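PDB 4K7C: aminopeptidase C from Lactobacillus rhamnosus, which probably removes amino acids from the N-terminus of peptides as a papain-like cysteine aminopeptidase of the bleomycin hydrolase kind, assembled from six copies of its chain. Local coordinates for residues A[275-280]-A[432-437]; A[139-144]-A[291-296]; A[87-92]-A[228-233]. All blocks are in the same frame, centred on the assembly; numbering follows the deposited sequence. Where two conformers were deposited one is given.

Interaction 1 (A[275-280]-A[432-437])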
loop_
_atom_site.group_PDB
_atom_site.type_symbol
_atom_site.label_atom_id
_atom_site.label_comp_id
_atom_site.label_asym_id
_atom_site.label_seq_id
_atom_site.Cartn_x
_atom_site.Cartn_y
_atom_site.Cartn_z
ATOM N N HIS A 275 31.313 -28.165 -35.464
ATOM C CA HIS A 275 32.116 -27.109 -35.961
ATOM C C HIS A 275 31.962 -25.893 -35.060
ATOM O O HIS A 275 30.973 -25.733 -34.352
ATOM C CB HIS A 275 31.698 -26.707 -37.400
ATOM C CG HIS A 275 31.848 -27.824 -38.414
ATOM N ND1 HIS A 275 33.092 -28.253 -38.873
ATOM C CD2 HIS A 275 30.944 -28.682 -38.935
ATOM C CE1 HIS A 275 32.934 -29.290 -39.681
ATOM N NE2 HIS A 275 31.644 -29.575 -39.741
ATOM N N LEU A 276 32.912 -24.993 -35.206
ATOM C CA LEU A 276 32.847 -23.707 -34.586
ATOM C C LEU A 276 32.297 -22.603 -35.412
ATOM O O LEU A 276 32.564 -22.467 -36.643
ATOM C CB LEU A 276 34.225 -23.243 -34.153
ATOM C CG LEU A 276 34.843 -23.972 -33.014
ATOM C CD1 LEU A 276 36.213 -23.332 -32.749
ATOM C CD2 LEU A 276 34.011 -23.938 -31.731
ATOM N N TYR A 277 31.557 -21.745 -34.708
ATOM C CA TYR A 277 30.896 -20.602 -35.299
ATOM C C TYR A 277 31.186 -19.329 -34.571
ATOM O O TYR A 277 31.381 -19.344 -33.353
ATOM C CB TYR A 277 29.326 -20.829 -35.328
ATOM C CG TYR A 277 28.933 -22.017 -36.119
ATOM C CD1 TYR A 277 28.596 -21.874 -37.459
ATOM C CD2 TYR A 277 28.953 -23.275 -35.579
ATOM C CE1 TYR A 277 28.295 -22.983 -38.236
ATOM C CE2 TYR A 277 28.664 -24.400 -36.334
ATOM C CZ TYR A 277 28.311 -24.226 -37.680
ATOM O OH TYR A 277 28.086 -25.383 -38.395
ATOM N N THR A 278 31.258 -18.218 -35.307
ATOM C CA THR A 278 31.274 -16.898 -34.724
ATOM C C THR A 278 30.258 -16.024 -35.420
ATOM O O THR A 278 29.667 -16.431 -36.422
ATOM C CB THR A 278 32.711 -16.268 -34.734
ATOM O OG1 THR A 278 32.772 -15.134 -33.860
ATOM C CG2 THR A 278 33.130 -15.812 -36.156
ATOM N N VAL A 279 30.090 -14.802 -34.932
ATOM C CA VAL A 279 29.122 -13.860 -35.431
ATOM C C VAL A 279 29.806 -12.596 -35.830
ATOM O O VAL A 279 30.474 -11.917 -34.994
ATOM C CB VAL A 279 28.038 -13.596 -34.380
ATOM C CG1 VAL A 279 26.986 -12.602 -34.866
ATOM C CG2 VAL A 279 27.352 -14.909 -34.025
ATOM N N GLU A 280 29.627 -12.232 -37.103
ATOM C CA GLU A 280 30.263 -11.063 -37.632
ATOM C C GLU A 280 29.956 -9.805 -36.841
ATOM O O GLU A 280 28.808 -9.537 -36.508
ATOM C CB GLU A 280 29.916 -10.826 -39.108
ATOM C CG GLU A 280 30.483 -9.539 -39.669
ATOM C CD GLU A 280 30.132 -9.278 -41.131
ATOM O OE1 GLU A 280 29.281 -10.019 -41.730
ATOM O OE2 GLU A 280 30.757 -8.304 -41.684
ATOM N N LYS A 432 39.704 -20.236 -37.859
ATOM C CA LYS A 432 38.874 -20.208 -39.082
ATOM C C LYS A 432 37.416 -20.643 -38.801
ATOM O O LYS A 432 36.938 -21.572 -39.368
ATOM C CB LYS A 432 39.479 -21.156 -40.151
ATOM C CG LYS A 432 39.698 -22.577 -39.615
ATOM C CD LYS A 432 40.150 -23.640 -40.628
ATOM C CE LYS A 432 39.601 -25.012 -40.221
ATOM N NZ LYS A 432 40.283 -26.207 -40.796
ATOM N N PRO A 433 36.742 -20.014 -37.835
ATOM C CA PRO A 433 35.359 -20.449 -37.625
ATOM C C PRO A 433 34.428 -20.092 -38.834
ATOM O O PRO A 433 34.659 -19.165 -39.573
ATOM C CB PRO A 433 34.991 -19.698 -36.340
ATOM C CG PRO A 433 35.698 -18.369 -36.522
ATOM C CD PRO A 433 37.059 -18.776 -37.097
ATOM N N THR A 434 33.287 -20.749 -38.943
ATOM C CA THR A 434 32.238 -20.237 -39.807
ATOM C C THR A 434 31.655 -18.915 -39.235
ATOM O O THR A 434 31.247 -18.849 -38.060
ATOM C CB THR A 434 31.121 -21.274 -39.899
ATOM O OG1 THR A 434 31.668 -22.548 -40.297
ATOM C CG2 THR A 434 30.019 -20.834 -40.839
ATOM N N VAL A 435 31.616 -17.899 -40.082
ATOM C CA VAL A 435 31.241 -16.566 -39.684
ATOM C C VAL A 435 29.766 -16.415 -40.018
ATOM O O VAL A 435 29.401 -16.503 -41.124
ATOM C CB VAL A 435 32.130 -15.505 -40.319
ATOM C CG1 VAL A 435 31.711 -14.092 -39.923
ATOM C CG2 VAL A 435 33.607 -15.739 -39.938
ATOM N N LEU A 436 28.931 -16.327 -39.001
ATOM C CA LEU A 436 27.516 -16.045 -39.182
ATOM C C LEU A 436 27.318 -14.552 -39.399
ATOM O O LEU A 436 28.107 -13.715 -38.945
ATOM C CB LEU A 436 26.760 -16.526 -37.962
ATOM C CG LEU A 436 26.981 -18.015 -37.647
ATOM C CD1 LEU A 436 26.495 -18.405 -36.260
ATOM C CD2 LEU A 436 26.403 -18.904 -38.738
ATOM N N ALA A 437 26.213 -14.218 -40.047
ATOM C CA ALA A 437 25.789 -12.837 -40.251
ATOM C C ALA A 437 25.495 -12.113 -38.903
ATOM O O ALA A 437 25.122 -12.687 -37.936
ATOM C CB ALA A 437 24.520 -12.828 -41.152
HETATM O O HOH W 1 33.559 -24.106 -39.200
HETATM O O HOH W 2 30.025 -24.764 -40.513
#

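Interaction 2 (A[139-144]-A[291-296])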
loop_
_atom_site.group_PDB
_atom_site.type_symbol
_atom_site.label_atom_id
_atom_site.label_comp_id
_atom_site.label_asym_id
_atom_site.label_seq_id
_atom_site.Cartn_x
_atom_site.Cartn_y
_atom_site.Cartn_z
ATOM N N GLY A 139 23.059 -6.575 -22.832
ATOM C CA GLY A 139 23.329 -7.963 -22.961
ATOM C C GLY A 139 24.679 -8.380 -23.538
ATOM O O GLY A 139 25.384 -7.595 -24.218
ATOM N N GLY A 140 24.900 -9.689 -23.449
ATOM C CA GLY A 140 26.108 -10.265 -24.002
ATOM C C GLY A 140 26.107 -11.778 -24.083
ATOM O O GLY A 140 25.056 -12.448 -24.057
ATOM N N GLN A 141 27.302 -12.331 -24.283
ATOM C CA GLN A 141 27.507 -13.756 -24.338
ATOM C C GLN A 141 28.743 -14.107 -23.486
ATOM O O GLN A 141 29.550 -13.219 -23.135
ATOM C CB GLN A 141 27.666 -14.180 -25.828
ATOM C CG GLN A 141 26.568 -13.674 -26.741
ATOM C CD GLN A 141 26.415 -14.447 -28.049
ATOM O OE1 GLN A 141 27.016 -15.502 -28.240
ATOM N NE2 GLN A 141 25.588 -13.944 -28.932
ATOM N N TRP A 142 28.884 -15.394 -23.166
ATOM C CA TRP A 142 29.897 -15.908 -22.248
ATOM C C TRP A 142 31.320 -15.429 -22.619
ATOM O O TRP A 142 32.029 -14.920 -21.773
ATOM C CB TRP A 142 29.878 -17.444 -22.229
ATOM C CG TRP A 142 31.037 -17.954 -21.443
ATOM C CD1 TRP A 142 32.291 -18.264 -21.919
ATOM C CD2 TRP A 142 31.115 -18.126 -20.016
ATOM N NE1 TRP A 142 33.121 -18.610 -20.889
ATOM C CE2 TRP A 142 32.427 -18.551 -19.712
ATOM C CE3 TRP A 142 30.203 -17.993 -18.974
ATOM C CZ2 TRP A 142 32.841 -18.842 -18.389
ATOM C CZ3 TRP A 142 30.600 -18.320 -17.686
ATOM C CH2 TRP A 142 31.923 -18.708 -17.392
ATOM N N ASP A 143 31.686 -15.504 -23.890
ATOM C CA ASP A 143 33.068 -15.191 -24.294
ATOM C C ASP A 143 33.365 -13.704 -24.115
ATOM O O ASP A 143 34.507 -13.329 -23.841
ATOM C CB ASP A 143 33.299 -15.607 -25.740
ATOM C CG ASP A 143 33.190 -17.132 -25.970
ATOM O OD1 ASP A 143 33.634 -17.948 -25.127
ATOM O OD2 ASP A 143 32.611 -17.508 -27.035
HETATM N N MSE A 144 32.334 -12.872 -24.265
HETATM C CA MSE A 144 32.451 -11.430 -23.950
HETATM C C MSE A 144 32.613 -11.157 -22.481
HETATM O O MSE A 144 33.329 -10.241 -22.080
HETATM C CB MSE A 144 31.189 -10.735 -24.503
HETATM C CG MSE A 144 31.214 -10.708 -26.020
HETATM SE SE MSE A 144 29.422 -10.315 -26.768
HETATM C CE MSE A 144 29.130 -8.484 -26.128
ATOM N N VAL A 291 33.987 -14.372 -29.881
ATOM C CA VAL A 291 32.928 -15.376 -29.657
ATOM C C VAL A 291 33.243 -16.614 -30.518
ATOM O O VAL A 291 33.511 -16.492 -31.737
ATOM C CB VAL A 291 31.529 -14.740 -29.994
ATOM C CG1 VAL A 291 30.373 -15.775 -30.025
ATOM C CG2 VAL A 291 31.208 -13.601 -29.021
ATOM N N ARG A 292 33.192 -17.770 -29.863
ATOM C CA ARG A 292 33.296 -19.111 -30.510
ATOM C C ARG A 292 32.275 -20.106 -29.948
ATOM O O ARG A 292 32.306 -20.424 -28.756
ATOM C CB ARG A 292 34.731 -19.649 -30.241
ATOM C CG ARG A 292 35.861 -18.977 -31.031
ATOM C CD ARG A 292 35.784 -19.059 -32.558
ATOM N NE ARG A 292 36.938 -18.387 -33.151
ATOM C CZ ARG A 292 37.036 -17.114 -33.484
ATOM N NH1 ARG A 292 36.013 -16.296 -33.365
ATOM N NH2 ARG A 292 38.200 -16.650 -34.002
ATOM N N HIS A 293 31.292 -20.514 -30.767
ATOM C CA HIS A 293 30.309 -21.449 -30.383
ATOM C C HIS A 293 30.558 -22.769 -31.131
ATOM O O HIS A 293 30.701 -22.758 -32.359
ATOM C CB HIS A 293 28.907 -20.952 -30.805
ATOM C CG HIS A 293 28.454 -19.693 -30.161
ATOM N ND1 HIS A 293 28.384 -19.552 -28.792
ATOM C CD2 HIS A 293 27.914 -18.573 -30.689
ATOM C CE1 HIS A 293 27.906 -18.346 -28.509
ATOM N NE2 HIS A 293 27.630 -17.728 -29.641
ATOM N N LEU A 294 30.537 -23.849 -30.400
ATOM C CA LEU A 294 30.561 -25.220 -30.921
ATOM C C LEU A 294 29.117 -25.763 -30.954
ATOM O O LEU A 294 28.491 -25.981 -29.890
ATOM C CB LEU A 294 31.427 -26.099 -30.027
ATOM C CG LEU A 294 31.533 -27.580 -30.235
ATOM C CD1 LEU A 294 32.158 -27.764 -31.602
ATOM C CD2 LEU A 294 32.333 -28.222 -29.145
ATOM N N ASN A 295 28.610 -25.982 -32.165
ATOM C CA ASN A 295 27.282 -26.523 -32.338
ATOM C C ASN A 295 27.257 -28.016 -32.231
ATOM O O ASN A 295 27.991 -28.706 -32.960
ATOM C CB ASN A 295 26.752 -26.138 -33.702
ATOM C CG ASN A 295 25.236 -26.171 -33.738
ATOM O OD1 ASN A 295 24.568 -26.081 -32.690
ATOM N ND2 ASN A 295 24.686 -26.319 -34.898
ATOM N N LEU A 296 26.432 -28.537 -31.319
ATOM C CA LEU A 296 26.263 -29.958 -31.097
ATOM C C LEU A 296 24.783 -30.312 -31.021
ATOM O O LEU A 296 23.943 -29.464 -30.639
ATOM C CB LEU A 296 26.904 -30.354 -29.784
ATOM C CG LEU A 296 28.413 -30.093 -29.688
ATOM C CD1 LEU A 296 28.859 -30.466 -28.305
ATOM C CD2 LEU A 296 29.177 -30.936 -30.745
HETATM O O HOH W 3 33.678 -20.323 -26.284
#

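Interaction 3 (A[87-92]-A[228-233])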
loop_
_atom_site.group_PDB
_atom_site.type_symbol
_atom_site.label_atom_id
_atom_site.label_comp_id
_atom_site.label_asym_id
_atom_site.label_seq_id
_atom_site.Cartn_x
_atom_site.Cartn_y
_atom_site.Cartn_z
ATOM N N PHE A 87 36.155 -20.713 0.138
ATOM C CA PHE A 87 36.559 -19.775 1.199
ATOM C C PHE A 87 35.549 -19.703 2.309
ATOM O O PHE A 87 35.703 -18.986 3.301
ATOM C CB PHE A 87 36.864 -18.371 0.586
ATOM C CG PHE A 87 38.051 -18.370 -0.295
ATOM C CD1 PHE A 87 39.319 -18.191 0.265
ATOM C CD2 PHE A 87 37.944 -18.689 -1.642
ATOM C CE1 PHE A 87 40.438 -18.210 -0.503
ATOM C CE2 PHE A 87 39.110 -18.743 -2.458
ATOM C CZ PHE A 87 40.354 -18.533 -1.859
ATOM N N LYS A 88 34.464 -20.458 2.169
ATOM C CA LYS A 88 33.421 -20.514 3.203
ATOM C C LYS A 88 32.865 -19.133 3.470
ATOM O O LYS A 88 32.829 -18.602 4.602
ATOM C CB LYS A 88 33.869 -21.266 4.493
ATOM C CG LYS A 88 34.402 -22.674 4.260
ATOM C CD LYS A 88 35.173 -23.169 5.492
ATOM C CE LYS A 88 34.938 -24.655 5.772
ATOM N NZ LYS A 88 33.600 -24.799 6.433
ATOM N N ILE A 89 32.339 -18.549 2.405
ATOM C CA ILE A 89 31.652 -17.247 2.544
ATOM C C ILE A 89 30.246 -17.393 1.958
ATOM O O ILE A 89 29.997 -17.154 0.730
ATOM C CB ILE A 89 32.415 -16.055 1.853
ATOM C CG1 ILE A 89 33.929 -16.119 2.101
ATOM C CG2 ILE A 89 31.887 -14.714 2.332
ATOM C CD1 ILE A 89 34.735 -15.198 1.204
ATOM N N LYS A 90 29.319 -17.717 2.866
ATOM C CA LYS A 90 27.920 -17.969 2.475
ATOM C C LYS A 90 27.346 -16.727 1.723
ATOM O O LYS A 90 27.469 -15.612 2.204
ATOM C CB LYS A 90 27.032 -18.255 3.707
ATOM C CG LYS A 90 25.726 -18.959 3.276
ATOM C CD LYS A 90 24.825 -19.312 4.457
ATOM C CE LYS A 90 24.115 -18.080 5.003
ATOM N NZ LYS A 90 23.155 -18.423 6.097
ATOM N N ASP A 91 26.696 -16.945 0.575
ATOM C CA ASP A 91 26.001 -15.860 -0.153
ATOM C C ASP A 91 26.892 -14.728 -0.690
ATOM O O ASP A 91 26.427 -13.595 -1.041
ATOM C CB ASP A 91 24.882 -15.273 0.698
ATOM C CG ASP A 91 23.776 -16.309 1.008
ATOM O OD1 ASP A 91 23.690 -17.385 0.372
ATOM O OD2 ASP A 91 23.031 -16.031 1.995
ATOM N N PHE A 92 28.179 -14.996 -0.735
ATOM C CA PHE A 92 29.113 -13.963 -1.203
ATOM C C PHE A 92 28.728 -13.510 -2.628
ATOM O O PHE A 92 28.269 -14.338 -3.455
ATOM C CB PHE A 92 30.513 -14.519 -1.266
ATOM C CG PHE A 92 31.506 -13.501 -1.784
ATOM C CD1 PHE A 92 31.905 -12.426 -1.006
ATOM C CD2 PHE A 92 32.005 -13.626 -3.069
ATOM C CE1 PHE A 92 32.841 -11.488 -1.487
ATOM C CE2 PHE A 92 32.942 -12.694 -3.531
ATOM C CZ PHE A 92 33.306 -11.613 -2.769
ATOM N N PHE A 228 40.242 -6.441 1.375
ATOM C CA PHE A 228 39.090 -7.335 1.458
ATOM C C PHE A 228 39.046 -7.883 2.890
ATOM O O PHE A 228 40.007 -8.530 3.304
ATOM C CB PHE A 228 39.301 -8.434 0.475
ATOM C CG PHE A 228 38.181 -9.461 0.389
ATOM C CD1 PHE A 228 36.845 -9.083 0.452
ATOM C CD2 PHE A 228 38.484 -10.763 0.153
ATOM C CE1 PHE A 228 35.836 -10.025 0.358
ATOM C CE2 PHE A 228 37.486 -11.714 -0.020
ATOM C CZ PHE A 228 36.159 -11.334 0.089
ATOM N N GLU A 229 37.985 -7.578 3.659
ATOM C CA GLU A 229 37.808 -8.071 5.001
ATOM C C GLU A 229 36.457 -8.848 5.049
ATOM O O GLU A 229 35.489 -8.380 4.469
ATOM C CB GLU A 229 37.659 -6.884 5.969
ATOM C CG GLU A 229 38.890 -6.036 6.207
ATOM C CD GLU A 229 38.677 -4.957 7.267
ATOM O OE1 GLU A 229 38.740 -5.270 8.468
ATOM O OE2 GLU A 229 38.615 -3.746 6.884
ATOM N N TYR A 230 36.438 -10.014 5.650
ATOM C CA TYR A 230 35.260 -10.831 5.763
ATOM C C TYR A 230 35.384 -11.830 6.937
ATOM O O TYR A 230 36.449 -12.013 7.486
ATOM C CB TYR A 230 34.963 -11.593 4.480
ATOM C CG TYR A 230 35.979 -12.646 4.152
ATOM C CD1 TYR A 230 37.154 -12.343 3.429
ATOM C CD2 TYR A 230 35.784 -13.954 4.562
ATOM C CE1 TYR A 230 38.099 -13.289 3.175
ATOM C CE2 TYR A 230 36.717 -14.910 4.265
ATOM C CZ TYR A 230 37.872 -14.555 3.599
ATOM O OH TYR A 230 38.743 -15.530 3.337
ATOM N N ARG A 231 34.248 -12.375 7.334
ATOM C CA ARG A 231 34.158 -13.497 8.240
ATOM C C ARG A 231 33.638 -14.686 7.485
ATOM O O ARG A 231 32.621 -14.614 6.754
ATOM C CB ARG A 231 33.252 -13.204 9.439
ATOM C CG ARG A 231 33.956 -12.345 10.431
ATOM C CD ARG A 231 33.425 -12.455 11.827
ATOM N NE ARG A 231 34.073 -11.472 12.711
ATOM C CZ ARG A 231 34.844 -11.807 13.739
ATOM N NH1 ARG A 231 35.092 -13.099 14.016
ATOM N NH2 ARG A 231 35.371 -10.886 14.489
ATOM N N ASP A 232 34.379 -15.800 7.622
ATOM C CA ASP A 232 33.978 -17.049 7.028
ATOM C C ASP A 232 32.815 -17.689 7.805
ATOM O O ASP A 232 32.394 -17.158 8.809
ATOM C CB ASP A 232 35.171 -17.989 6.838
ATOM C CG ASP A 232 35.745 -18.519 8.152
ATOM O OD1 ASP A 232 35.019 -18.696 9.158
ATOM O OD2 ASP A 232 36.920 -18.865 8.071
ATOM N N ASP A 233 32.321 -18.809 7.284
ATOM C CA ASP A 233 31.154 -19.492 7.825
ATOM C C ASP A 233 31.468 -20.091 9.197
ATOM O O ASP A 233 30.534 -20.401 9.916
ATOM C CB ASP A 233 30.685 -20.596 6.870
ATOM C CG ASP A 233 30.191 -20.042 5.513
ATOM O OD1 ASP A 233 29.807 -18.864 5.499
ATOM O OD2 ASP A 233 30.242 -20.841 4.522
HETATM O O HOH W 4 38.154 -17.939 4.024
#

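Interaction 1 (A[275-280]-A[432-437])
Y277, T278 and V279 lie beside T434, V435 and L436 as a parallel pair of beta strands, in which a short strand near the C-terminus extends a sheet of this papain-like peptidase. The strand at 275-279 thus gains a second neighbour, since it also pairs antiparallel with strand 293-295. Four backbone bonds join the two strands in the usual parallel alternation: T434 N gives to L276 O, T278 N to T434 O, L436 N to T278 O at 2.7 Å, and E280 N to L436 O, the last bond almost straight at 173°.

On the face bearing Y277, T434, V279 and L436, the tyrosine can be followed outward. Its CB rests 3.8 Å from L436 CD1. With CG beside the backbone N (chi1 -60°), the ring runs alongside T434, both side chains pointing the same way, so that CD1 lies 3.6 Å from T434 CB and CE1 touches the same carbon and CG2. At the tip, OH bonds to P272 O and accepts from a water that also donates to T434 OG1. T434 OG1 in turn gives to a second water bound to L276 O, a hydrated edge beside an otherwise apolar strip.

The other face carries T278. Its CG2 meets P433 CG at 3.6 Å, the two side chains crossing at a slant, and packs alongside V435 CG2. T278 OG1 is held by V291 O. Farther along, E280 sends OE2 to a salt bridge with K127, while its CB lies 3.8 Å from V435 CG1.

Interaction 2 (A[139-144]-A[291-296])
The start of helix 142-152, with Q141 at its N-cap position, meets the chain entering strand 293-295, and the join is made by side chains of the first turn. D143 holds CG anti to its carbonyl carbon (chi1 -64°), which directs OD2 to the backbone N of R292 at 2.9 Å. The N-H points almost straight at the oxygen (171°) but arrives from above the carboxylate plane. The other oxygen, OD1, takes a 2.6 Å bond from a water that also donates to R292 O, so one carboxylate serves both backbone polar atoms of R292, one directly and the other through a water.

In this papain-like peptidase the helix start is thereby set against the chain leading into strand 293-295, which pairs with 275-279 and 260-264. In one of two conformers, Q141 reaches the edge of the H293 ring through an extended side chain, amide and ring planes 25° apart. There OE1 lies 2.7 Å from H293 NE2 in a bent, weak bond, and M442 O takes Q141 NE2. S262 OG bonds H293 ND1, giving the ring a second polar partner. V291 CG2 lies 4.2 Å from CG of selenomethionine M144, an apolar contact.

Interaction 3 (A[87-92]-A[228-233])
D233 grips the chain at K88-K90 with both its backbone N and its carboxylate, just after helix 70-87 ends. Its N gives to K88 O at 2.7 Å, a bent bond. Its OD1 accepts K90 N at 2.9 Å through the syn lone pair, on the side of the other oxygen. CG lies beside the backbone N (chi1 -64°), which swings the carboxylate over the K88-K90 backbone, and CB of K90 comes to 3.4 Å from OD1. Preceding it, D232 brings its CA close to K88 O in a CA-H...O contact.

Deeper in, I89 supplies the apolar half. Its CD1 lies over one face of the Y230 ring, 3.8 Å from the ring centroid and 17° off the normal, a CH-pi contact in which the two side chains cross at about a right angle; CG1 touches the ring at CD2 and CE2. F92 and F228 come from opposite directions, CE1 of F92 meeting CZ of F228 at 3.7 Å with the ring planes at 62°. In the plane of the Y230 ring, at its edge, a water donates to F87 O and is also hydrogen-bonded to Y230 OH at 2.6 Å.

The next shell sets these groups in place. A type II beta turn from I89 to F92, closed by F92 N to I89 O, lets K90 N meet D233 while the F92 ring reaches back to F228. H238 stacks on Y230 and bonds D232 OD2, while D232 OD1 accepts N236 N. R231 gives NH1 to K235 O of its own chain and NH2 to F52 O of a neighbouring subunit. The loop following helix 70-87 is thereby fastened to strand 226-231 of a two-stranded antiparallel hairpin with 237-243, and Y252 and F248 of helix 245-253 pack edge-to-face on F228.

How the interactions relate
Interactions 1 and 2 adjoin, their centres about 10 Å apart: strands 275-279 and 293-295 are antiparallel neighbours, and a threonine hydroxyl and a proline-arginine contact bridge them. Interaction 2 is wholly buried and relies on side-chain polar groups taking up backbone and ring N-H groups, whereas interaction 1, partly buried, is carried by strand-to-strand backbone bonds with hydrated side chains at one edge. Interaction 3 stands apart, its centre about 41 Å from that of interaction 1, across the chain's centre, and about 31 Å from that of interaction 2, touching neither. There a carboxylate and an aromatic cluster secure a loop to a peripheral hairpin whose strand also faces another subunit.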